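Local coordinates for protein tyrosinase (Burkholderia thailandensis, PDB 5ZRE) that probably uses a dicopper site and molecular oxygen to hydroxylate monophenols and to oxidise the resulting diphenols to quinones, at residues A[447-452]-A[499-504]; A[441-446]-A[505-510]; A[33-38]-A[103-108]. All blocks are in the same frame, centred on the assembly; numbering follows the deposited sequence.

Contact 1: A[447-452]-A[499-504]; sequences ASVTDA and PKAKFR
A three-stranded antiparallel sheet, ordered 456-466, 441-450, 502-508, supplies this contact, in which Ser448 and Lys502 form a hydrogen-bonded pair between its central strand and one outer strand. It illustrates how one strand pairing can carry a polar and an apolar side. The amide of Ser448 N donates to Lys502 O at 3.1 Å, nearly straight at 177°, and Lys502 N answers to Ser448 O, also at 3.1 Å. On the face bearing Ser448 and Lys502, the lysine doubles back: bends at chi3 (-65°) and chi4 (-64°) carry its ammonium group over the neighbouring strand. There Lys502 NZ makes weak hydrogen bonds to Ser448 OG at 3.4 Å and to Thr450 OG1 at 3.2 Å, the lysine and threonine side chains crossing at a slant. Thr450 OG1 has a further weak bond to Thr456 OG1, which continues the polar row to the third strand. The other face belongs to Ala447 and Phe503, a non-hydrogen-bonded pair. Ala447 CB approaches the phenyl ring obliquely, 3.5 Å from Phe503 CE1, while Val449 CG1 packs on Ala501 CB at 4.0 Å. Phe503 also touches Leu461 and, beyond the sheet, Phe532 and Val534 of strand 531-534. The chemistry thus divides by face: hydrocarbon contacts fill one side, whereas on the other the ammonium group of the exposed Lys502 divides two weak bonds between two hydroxyls, so that the backbone pair carries the firm bonding and fixes the register.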
loop_
_atom_site.group_PDB
_atom_site.type_symbol
_atom_site.label_atom_id
_atom_site.label_comp_id
_atom_site.label_asym_id
_atom_site.label_seq_id
_atom_site.Cartn_x
_atom_site.Cartn_y
_atom_site.Cartn_z
ATOM N N ALA A 447 -11.241 20.111 11.098
ATOM C CA ALA A 447 -11.904 20.893 12.148
ATOM C C ALA A 447 -12.041 22.341 11.673
ATOM O O ALA A 447 -11.092 22.910 11.136
ATOM C CB ALA A 447 -11.141 20.810 13.437
ATOM N N SER A 448 -13.245 22.888 11.834
ATOM C CA SER A 448 -13.509 24.303 11.578
ATOM C C SER A 448 -13.886 25.026 12.886
ATOM O O SER A 448 -14.791 24.610 13.618
ATOM C CB SER A 448 -14.561 24.467 10.504
ATOM O OG SER A 448 -15.863 24.298 11.018
ATOM N N VAL A 449 -13.190 26.123 13.170
ATOM C CA VAL A 449 -13.506 26.968 14.326
ATOM C C VAL A 449 -14.123 28.285 13.830
ATOM O O VAL A 449 -13.546 28.960 12.987
ATOM C CB VAL A 449 -12.268 27.212 15.215
ATOM C CG1 VAL A 449 -11.744 25.909 15.807
ATOM C CG2 VAL A 449 -11.154 27.962 14.493
ATOM N N THR A 450 -15.311 28.610 14.343
ATOM C CA THR A 450 -15.952 29.913 14.146
ATOM C C THR A 450 -15.496 30.843 15.282
ATOM O O THR A 450 -15.630 30.513 16.472
ATOM C CB THR A 450 -17.476 29.747 14.027
ATOM O OG1 THR A 450 -17.744 29.151 12.758
ATOM C CG2 THR A 450 -18.247 31.045 14.133
ATOM N N ASP A 451 -14.991 32.017 14.894
ATOM C CA ASP A 451 -14.197 32.915 15.768
ATOM C C ASP A 451 -15.026 33.646 16.862
ATOM O O ASP A 451 -16.102 33.190 17.248
ATOM C CB ASP A 451 -13.475 33.945 14.866
ATOM C CG ASP A 451 -12.035 34.218 15.277
ATOM O OD1 ASP A 451 -11.563 33.660 16.288
ATOM O OD2 ASP A 451 -11.369 34.998 14.559
ATOM N N ALA A 452 -14.493 34.758 17.373
ATOM C CA ALA A 452 -15.236 35.696 18.223
ATOM C C ALA A 452 -16.222 36.520 17.372
ATOM O O ALA A 452 -17.265 36.949 17.866
ATOM C CB ALA A 452 -14.261 36.584 18.968
ATOM N N PRO A 499 -11.971 22.816 22.270
ATOM C CA PRO A 499 -13.379 22.845 22.759
ATOM C C PRO A 499 -14.362 23.663 21.905
ATOM O O PRO A 499 -15.566 23.440 22.016
ATOM C CB PRO A 499 -13.279 23.466 24.158
ATOM C CG PRO A 499 -11.990 22.895 24.683
ATOM C CD PRO A 499 -11.092 22.807 23.461
ATOM N N LYS A 500 -13.854 24.560 21.048
ATOM C CA LYS A 500 -14.685 25.446 20.205
ATOM C C LYS A 500 -14.671 25.000 18.726
ATOM O O LYS A 500 -14.669 25.855 17.823
ATOM C CB LYS A 500 -14.173 26.888 20.361
ATOM C CG LYS A 500 -13.809 27.301 21.790
ATOM C CD LYS A 500 -13.374 28.749 21.945
ATOM C CE LYS A 500 -11.993 29.014 21.380
ATOM N NZ LYS A 500 -11.888 30.374 20.800
ATOM N N ALA A 501 -14.696 23.683 18.454
ATOM C CA ALA A 501 -14.426 23.141 17.090
ATOM C C ALA A 501 -15.544 22.207 16.632
ATOM O O ALA A 501 -15.944 21.309 17.355
ATOM C CB ALA A 501 -13.115 22.400 17.068
ATOM N N LYS A 502 -15.978 22.413 15.392
ATOM C CA LYS A 502 -16.932 21.527 14.699
ATOM C C LYS A 502 -16.159 20.575 13.759
ATOM O O LYS A 502 -15.530 21.016 12.763
ATOM C CB LYS A 502 -17.954 22.365 13.919
ATOM C CG LYS A 502 -18.485 23.598 14.645
ATOM C CD LYS A 502 -19.633 24.317 13.932
ATOM C CE LYS A 502 -19.262 24.930 12.593
ATOM N NZ LYS A 502 -18.250 26.011 12.710
ATOM N N PHE A 503 -16.237 19.271 14.032
ATOM C CA PHE A 503 -15.473 18.281 13.260
ATOM C C PHE A 503 -16.307 17.695 12.116
ATOM O O PHE A 503 -17.512 17.702 12.190
ATOM C CB PHE A 503 -14.981 17.167 14.182
ATOM C CG PHE A 503 -14.024 17.638 15.237
ATOM C CD1 PHE A 503 -12.721 17.950 14.902
ATOM C CD2 PHE A 503 -14.429 17.773 16.552
ATOM C CE1 PHE A 503 -11.826 18.371 15.869
ATOM C CE2 PHE A 503 -13.539 18.197 17.518
ATOM C CZ PHE A 503 -12.237 18.494 17.177
ATOM N N ARG A 504 -15.633 17.191 11.068
ATOM C CA ARG A 504 -16.292 16.449 9.956
ATOM C C ARG A 504 -15.269 15.635 9.141
ATOM O O ARG A 504 -14.026 15.869 9.228
ATOM C CB ARG A 504 -16.996 17.403 8.990
ATOM C CG ARG A 504 -16.044 18.172 8.091
ATOM C CD ARG A 504 -16.811 18.923 7.026
ATOM N NE ARG A 504 -15.920 19.446 6.002
ATOM C CZ ARG A 504 -15.127 20.492 6.171
ATOM N NH1 ARG A 504 -14.235 20.784 5.238
ATOM N NH2 ARG A 504 -15.210 21.213 7.282
#

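Contact 2: A[441-446]-A[505-510]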
loop_
_atom_site.group_PDB
_atom_site.type_symbol
_atom_site.label_atom_id
_atom_site.label_comp_id
_atom_site.label_asym_id
_atom_site.label_seq_id
_atom_site.Cartn_x
_atom_site.Cartn_y
_atom_site.Cartn_z
ATOM N N PHE A 441 -11.582 3.453 -0.264
ATOM C CA PHE A 441 -11.981 4.842 0.007
ATOM C C PHE A 441 -11.062 5.474 1.062
ATOM O O PHE A 441 -10.356 4.766 1.793
ATOM C CB PHE A 441 -13.464 4.903 0.403
ATOM C CG PHE A 441 -13.801 4.274 1.724
ATOM C CD1 PHE A 441 -14.146 2.928 1.806
ATOM C CD2 PHE A 441 -13.792 5.031 2.889
ATOM C CE1 PHE A 441 -14.443 2.354 3.036
ATOM C CE2 PHE A 441 -14.105 4.462 4.117
ATOM C CZ PHE A 441 -14.395 3.117 4.191
ATOM N N ILE A 442 -11.074 6.815 1.071
ATOM C CA ILE A 442 -10.233 7.676 1.931
ATOM C C ILE A 442 -11.161 8.514 2.818
ATOM O O ILE A 442 -12.096 9.148 2.335
ATOM C CB ILE A 442 -9.294 8.577 1.084
ATOM C CG1 ILE A 442 -8.370 7.766 0.174
ATOM C CG2 ILE A 442 -8.453 9.525 1.937
ATOM C CD1 ILE A 442 -7.813 8.567 -0.989
ATOM N N MET A 443 -10.913 8.490 4.117
ATOM C CA MET A 443 -11.568 9.372 5.075
ATOM C C MET A 443 -10.648 10.559 5.307
ATOM O O MET A 443 -9.542 10.336 5.775
ATOM C CB MET A 443 -11.754 8.689 6.426
ATOM C CG MET A 443 -13.181 8.396 6.776
ATOM S SD MET A 443 -13.292 7.226 8.149
ATOM C CE MET A 443 -13.239 5.692 7.231
ATOM N N LYS A 444 -11.068 11.782 4.976
ATOM C CA LYS A 444 -10.260 12.954 5.327
ATOM C C LYS A 444 -10.981 13.732 6.418
ATOM O O LYS A 444 -12.148 14.032 6.247
ATOM C CB LYS A 444 -10.016 13.859 4.121
ATOM C CG LYS A 444 -8.953 13.363 3.156
ATOM C CD LYS A 444 -8.667 14.327 2.035
ATOM C CE LYS A 444 -7.261 14.884 2.088
ATOM N NZ LYS A 444 -6.825 15.413 0.774
ATOM N N ALA A 445 -10.267 14.073 7.493
ATOM C CA ALA A 445 -10.878 14.743 8.649
ATOM C C ALA A 445 -10.466 16.209 8.684
ATOM O O ALA A 445 -9.372 16.575 8.260
ATOM C CB ALA A 445 -10.491 14.049 9.942
ATOM N N TYR A 446 -11.351 17.023 9.259
ATOM C CA TYR A 446 -11.177 18.469 9.314
ATOM C C TYR A 446 -11.841 19.061 10.554
ATOM O O TYR A 446 -12.915 18.619 10.961
ATOM C CB TYR A 446 -11.864 19.141 8.130
ATOM C CG TYR A 446 -11.265 18.824 6.795
ATOM C CD1 TYR A 446 -10.245 19.596 6.258
ATOM C CD2 TYR A 446 -11.759 17.778 6.039
ATOM C CE1 TYR A 446 -9.720 19.323 5.003
ATOM C CE2 TYR A 446 -11.220 17.470 4.800
ATOM C CZ TYR A 446 -10.202 18.243 4.274
ATOM O OH TYR A 446 -9.704 17.924 3.041
ATOM N N VAL A 505 -15.810 14.746 8.293
ATOM C CA VAL A 505 -15.003 13.874 7.445
ATOM C C VAL A 505 -15.503 13.902 5.981
ATOM O O VAL A 505 -16.678 13.656 5.728
ATOM C CB VAL A 505 -15.003 12.452 8.040
ATOM C CG1 VAL A 505 -14.841 12.494 9.549
ATOM C CG2 VAL A 505 -16.260 11.668 7.688
ATOM N N GLU A 506 -14.627 14.216 5.012
ATOM C CA GLU A 506 -14.932 14.002 3.568
ATOM C C GLU A 506 -14.514 12.571 3.161
ATOM O O GLU A 506 -13.437 12.071 3.524
ATOM C CB GLU A 506 -14.210 14.996 2.648
ATOM C CG GLU A 506 -14.190 16.440 3.126
ATOM C CD GLU A 506 -15.496 17.212 3.005
ATOM O OE1 GLU A 506 -16.315 16.851 2.130
ATOM O OE2 GLU A 506 -15.695 18.167 3.798
ATOM N N PHE A 507 -15.361 11.906 2.405
ATOM C CA PHE A 507 -15.042 10.570 1.853
ATOM C C PHE A 507 -14.709 10.692 0.367
ATOM O O PHE A 507 -15.501 11.264 -0.369
ATOM C CB PHE A 507 -16.234 9.624 1.995
ATOM C CG PHE A 507 -16.588 9.318 3.420
ATOM C CD1 PHE A 507 -17.437 10.150 4.124
ATOM C CD2 PHE A 507 -16.039 8.221 4.065
ATOM C CE1 PHE A 507 -17.750 9.871 5.446
ATOM C CE2 PHE A 507 -16.351 7.947 5.381
ATOM C CZ PHE A 507 -17.207 8.774 6.069
ATOM N N ILE A 508 -13.556 10.166 -0.048
ATOM C CA ILE A 508 -13.238 9.973 -1.484
ATOM C C ILE A 508 -13.362 8.476 -1.807
ATOM O O ILE A 508 -12.858 7.620 -1.060
ATOM C CB ILE A 508 -11.837 10.528 -1.786
ATOM C CG1 ILE A 508 -11.702 11.969 -1.287
ATOM C CG2 ILE A 508 -11.493 10.386 -3.260
ATOM C CD1 ILE A 508 -10.265 12.440 -1.165
ATOM N N HIS A 509 -14.061 8.152 -2.893
ATOM C CA HIS A 509 -14.583 6.795 -3.077
ATOM C C HIS A 509 -14.904 6.515 -4.548
ATOM O O HIS A 509 -14.847 7.386 -5.397
ATOM C CB HIS A 509 -15.820 6.586 -2.205
ATOM C CG HIS A 509 -17.004 7.430 -2.559
ATOM N ND1 HIS A 509 -18.016 6.980 -3.406
ATOM C CD2 HIS A 509 -17.381 8.664 -2.133
ATOM C CE1 HIS A 509 -18.936 7.908 -3.514
ATOM N NE2 HIS A 509 -18.564 8.962 -2.746
ATOM N N ARG A 510 -15.263 5.289 -4.851
ATOM C CA ARG A 510 -15.287 4.877 -6.220
ATOM C C ARG A 510 -16.665 5.175 -6.819
ATOM O O ARG A 510 -16.846 5.101 -8.040
ATOM C CB ARG A 510 -14.935 3.393 -6.333
ATOM C CG ARG A 510 -13.516 3.050 -5.911
ATOM C CD ARG A 510 -12.469 3.692 -6.778
ATOM N NE ARG A 510 -11.213 2.954 -6.712
ATOM C CZ ARG A 510 -10.147 3.278 -7.422
ATOM N NH1 ARG A 510 -10.136 4.412 -8.095
ATOM N NH2 ARG A 510 -9.132 2.445 -7.519
#
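The phenyl rings of Phe441 and Phe507 run abreast, Phe441 CD2 meeting the rim of the Phe507 ring 4.1 Å from Phe507 CD2. Both belong to the antiparallel pairing of strands 441-450 and 502-508, where the Ile442 side chain is about 10 Å from that of the copper ligand His281. Met443 runs alongside the same Phe507 ring, its CG 3.5 Å from Phe507 CE2. The sulfur follows in an oblique Met-aromatic contact, with Met443 SD 5.3 Å from the Phe507 ring centroid and 58° off the ring normal. Val525 and Leu528 also pack against Phe507. On the opposite face, with Lys444 and Ile508, the Tyr446 ring meets the methylene CG of Glu506 obliquely, and ring and carboxylate planes stand 68° apart. A bend at chi2 turns that carboxylate aside, and its OE2 forms a salt bridge with Arg504. Lys444 brushes Ile508 through its aliphatic part, while its ammonium group bonds to the Tyr289 backbone carbonyl and makes a cation-pi contact with that ring. Between the two faces, Ile442 pairs with Ile508 and Lys444 with Glu506 through four backbone hydrogen bonds. The straightest runs from Lys444 N to Glu506 O, 2.8 Å long with 176° at the hydrogen.

Contact 3: A[33-38]-A[103-108]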
loop_
_atom_site.group_PDB
_atom_site.type_symbol
_atom_site.label_atom_id
_atom_site.label_comp_id
_atom_site.label_asym_id
_atom_site.label_seq_id
_atom_site.Cartn_x
_atom_site.Cartn_y
_atom_site.Cartn_z
ATOM N N VAL A 33 15.142 -8.244 -15.176
ATOM C CA VAL A 33 14.124 -8.178 -16.245
ATOM C C VAL A 33 13.978 -9.541 -16.939
ATOM O O VAL A 33 12.846 -10.027 -17.190
ATOM C CB VAL A 33 14.447 -7.090 -17.271
ATOM C CG1 VAL A 33 13.686 -7.332 -18.560
ATOM C CG2 VAL A 33 14.182 -5.694 -16.725
ATOM N N ARG A 34 15.104 -10.174 -17.211
ATOM C CA ARG A 34 15.072 -11.445 -17.873
ATOM C C ARG A 34 14.184 -12.391 -17.067
ATOM O O ARG A 34 13.385 -13.119 -17.645
ATOM C CB ARG A 34 16.497 -11.985 -18.056
ATOM C CG ARG A 34 16.542 -13.385 -18.646
ATOM C CD ARG A 34 17.953 -13.845 -18.925
ATOM N NE ARG A 34 18.467 -13.265 -20.159
ATOM C CZ ARG A 34 19.297 -12.232 -20.212
ATOM N NH1 ARG A 34 19.706 -11.641 -19.096
ATOM N NH2 ARG A 34 19.720 -11.810 -21.386
ATOM N N ALA A 35 14.342 -12.367 -15.746
ATOM C CA ALA A 35 13.651 -13.309 -14.834
ATOM C C ALA A 35 12.137 -13.060 -14.843
ATOM O O ALA A 35 11.345 -14.025 -14.717
ATOM C CB ALA A 35 14.196 -13.165 -13.428
ATOM N N TRP A 36 11.780 -11.769 -14.933
ATOM C CA TRP A 36 10.398 -11.316 -14.974
ATOM C C TRP A 36 9.773 -11.670 -16.328
ATOM O O TRP A 36 8.630 -12.153 -16.344
ATOM C CB TRP A 36 10.282 -9.812 -14.701
ATOM C CG TRP A 36 10.133 -9.447 -13.261
ATOM C CD1 TRP A 36 11.112 -9.051 -12.396
ATOM C CD2 TRP A 36 8.918 -9.443 -12.499
ATOM N NE1 TRP A 36 10.591 -8.769 -11.162
ATOM C CE2 TRP A 36 9.247 -9.012 -11.194
ATOM C CE3 TRP A 36 7.592 -9.759 -12.794
ATOM C CZ2 TRP A 36 8.290 -8.882 -10.196
ATOM C CZ3 TRP A 36 6.649 -9.634 -11.803
ATOM C CH2 TRP A 36 6.993 -9.195 -10.527
ATOM N N VAL A 37 10.499 -11.434 -17.429
ATOM C CA VAL A 37 10.079 -11.986 -18.732
ATOM C C VAL A 37 9.895 -13.493 -18.563
ATOM O O VAL A 37 8.904 -14.072 -19.026
ATOM C CB VAL A 37 11.081 -11.682 -19.866
ATOM C CG1 VAL A 37 10.752 -12.433 -21.169
ATOM C CG2 VAL A 37 11.210 -10.181 -20.114
ATOM N N GLY A 38 10.816 -14.118 -17.849
ATOM C CA GLY A 38 10.678 -15.560 -17.550
ATOM C C GLY A 38 9.348 -15.899 -16.886
ATOM O O GLY A 38 8.546 -16.690 -17.376
ATOM N N GLU A 103 11.684 -16.842 -5.242
ATOM C CA GLU A 103 11.941 -18.259 -5.632
ATOM C C GLU A 103 11.612 -18.491 -7.118
ATOM O O GLU A 103 12.387 -19.087 -7.862
ATOM C CB GLU A 103 11.072 -19.214 -4.805
ATOM C CG GLU A 103 11.792 -19.966 -3.691
ATOM C CD GLU A 103 10.882 -20.908 -2.905
ATOM O OE1 GLU A 103 9.766 -21.228 -3.413
ATOM O OE2 GLU A 103 11.276 -21.324 -1.788
ATOM N N ALA A 104 10.447 -18.026 -7.557
ATOM C CA ALA A 104 10.004 -18.287 -8.895
ATOM C C ALA A 104 10.905 -17.571 -9.909
ATOM O O ALA A 104 11.302 -18.183 -10.902
ATOM C CB ALA A 104 8.565 -17.879 -9.018
ATOM N N LEU A 105 11.243 -16.305 -9.665
ATOM C CA LEU A 105 12.274 -15.569 -10.427
ATOM C C LEU A 105 13.611 -16.339 -10.458
ATOM O O LEU A 105 14.314 -16.292 -11.452
ATOM C CB LEU A 105 12.492 -14.193 -9.785
ATOM C CG LEU A 105 11.391 -13.150 -9.970
ATOM C CD1 LEU A 105 11.763 -11.852 -9.261
ATOM C CD2 LEU A 105 11.134 -12.857 -11.429
ATOM N N GLN A 106 13.991 -17.024 -9.382
ATOM C CA GLN A 106 15.243 -17.801 -9.336
ATOM C C GLN A 106 15.190 -19.073 -10.202
ATOM O O GLN A 106 16.247 -19.567 -10.635
ATOM C CB GLN A 106 15.582 -18.127 -7.885
ATOM C CG GLN A 106 16.157 -16.900 -7.184
ATOM C CD GLN A 106 16.204 -17.048 -5.690
ATOM O OE1 GLN A 106 15.799 -18.074 -5.135
ATOM N NE2 GLN A 106 16.696 -16.002 -5.040
ATOM N N SER A 107 14.000 -19.593 -10.491
ATOM C CA SER A 107 13.871 -20.768 -11.356
ATOM C C SER A 107 14.253 -20.407 -12.795
ATOM O O SER A 107 14.323 -21.293 -13.642
ATOM C CB SER A 107 12.471 -21.380 -11.266
ATOM O OG SER A 107 11.509 -20.671 -12.042
ATOM N N ILE A 108 14.483 -19.109 -13.047
ATOM C CA ILE A 108 14.746 -18.535 -14.386
ATOM C C ILE A 108 16.176 -17.993 -14.439
ATOM O O ILE A 108 16.890 -18.222 -15.409
ATOM C CB ILE A 108 13.757 -17.399 -14.731
ATOM C CG1 ILE A 108 12.295 -17.841 -14.648
ATOM C CG2 ILE A 108 14.084 -16.799 -16.092
ATOM C CD1 ILE A 108 11.810 -18.601 -15.855
#
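Leu105 lays one methyl over the face of the Trp36 indole, a CH-pi contact that shows how an aliphatic branch and a flat ring can join two helices. Leu105 CD2 sits 3.9 Å from the centroid of the five-membered ring and only 9° off its normal. The other branch reaches the nitrogen corner, Leu105 CD1 lying 3.8 Å from Trp36 NE1. With CG beside the backbone N (chi1 -73°), the leucine carries both methyls to the neighbouring helix. The CD2 methyl also fits against Ala35, 3.7 Å from Ala35 CB and 3.5 Å from Ala35 O. Ile108 enters farther along, lying against the backbone of helix 27-41: its CG2 meets Ala35 CA at 3.7 Å, and its CD1 meets Gly38 CA, where no side chain intervenes, at the same distance. The Trp36 side chain is about 10 Å from that of the copper ligand His320. Hydrocarbon packing thus joins helix 27-41 to the C-terminal part of helix 90-106 and the turn after it. Ile39 extends it by touching Leu105 and Ile108, Phe50 meets the Trp36 indole edge-to-face, and strand 137-140 packs through Phe138 and Leu140 against Val33 and Arg34.

Overall arrangement
Along the chain, contact 3 closes before the other two open, and contact 1 falls within the span bounded by contact 2. Contacts 1 and 2 are successive lengths of one pairing, strands 441-450 and 502-508, with centres 19 Å apart; they meet where Tyr446 N lies 2.9 Å from Arg504 O, a probable hydrogen bond. Contact 3 joins helices 27-41 and 90-106 on the opposite side of the chain's centre, about 40 Å from contact 2 and 56 Å from contact 1, centre to centre. The protein thus combines helical packing with a long antiparallel sheet, whose inner end, contact 2, comes nearer the copper-binding histidines than its outer end, contact 1.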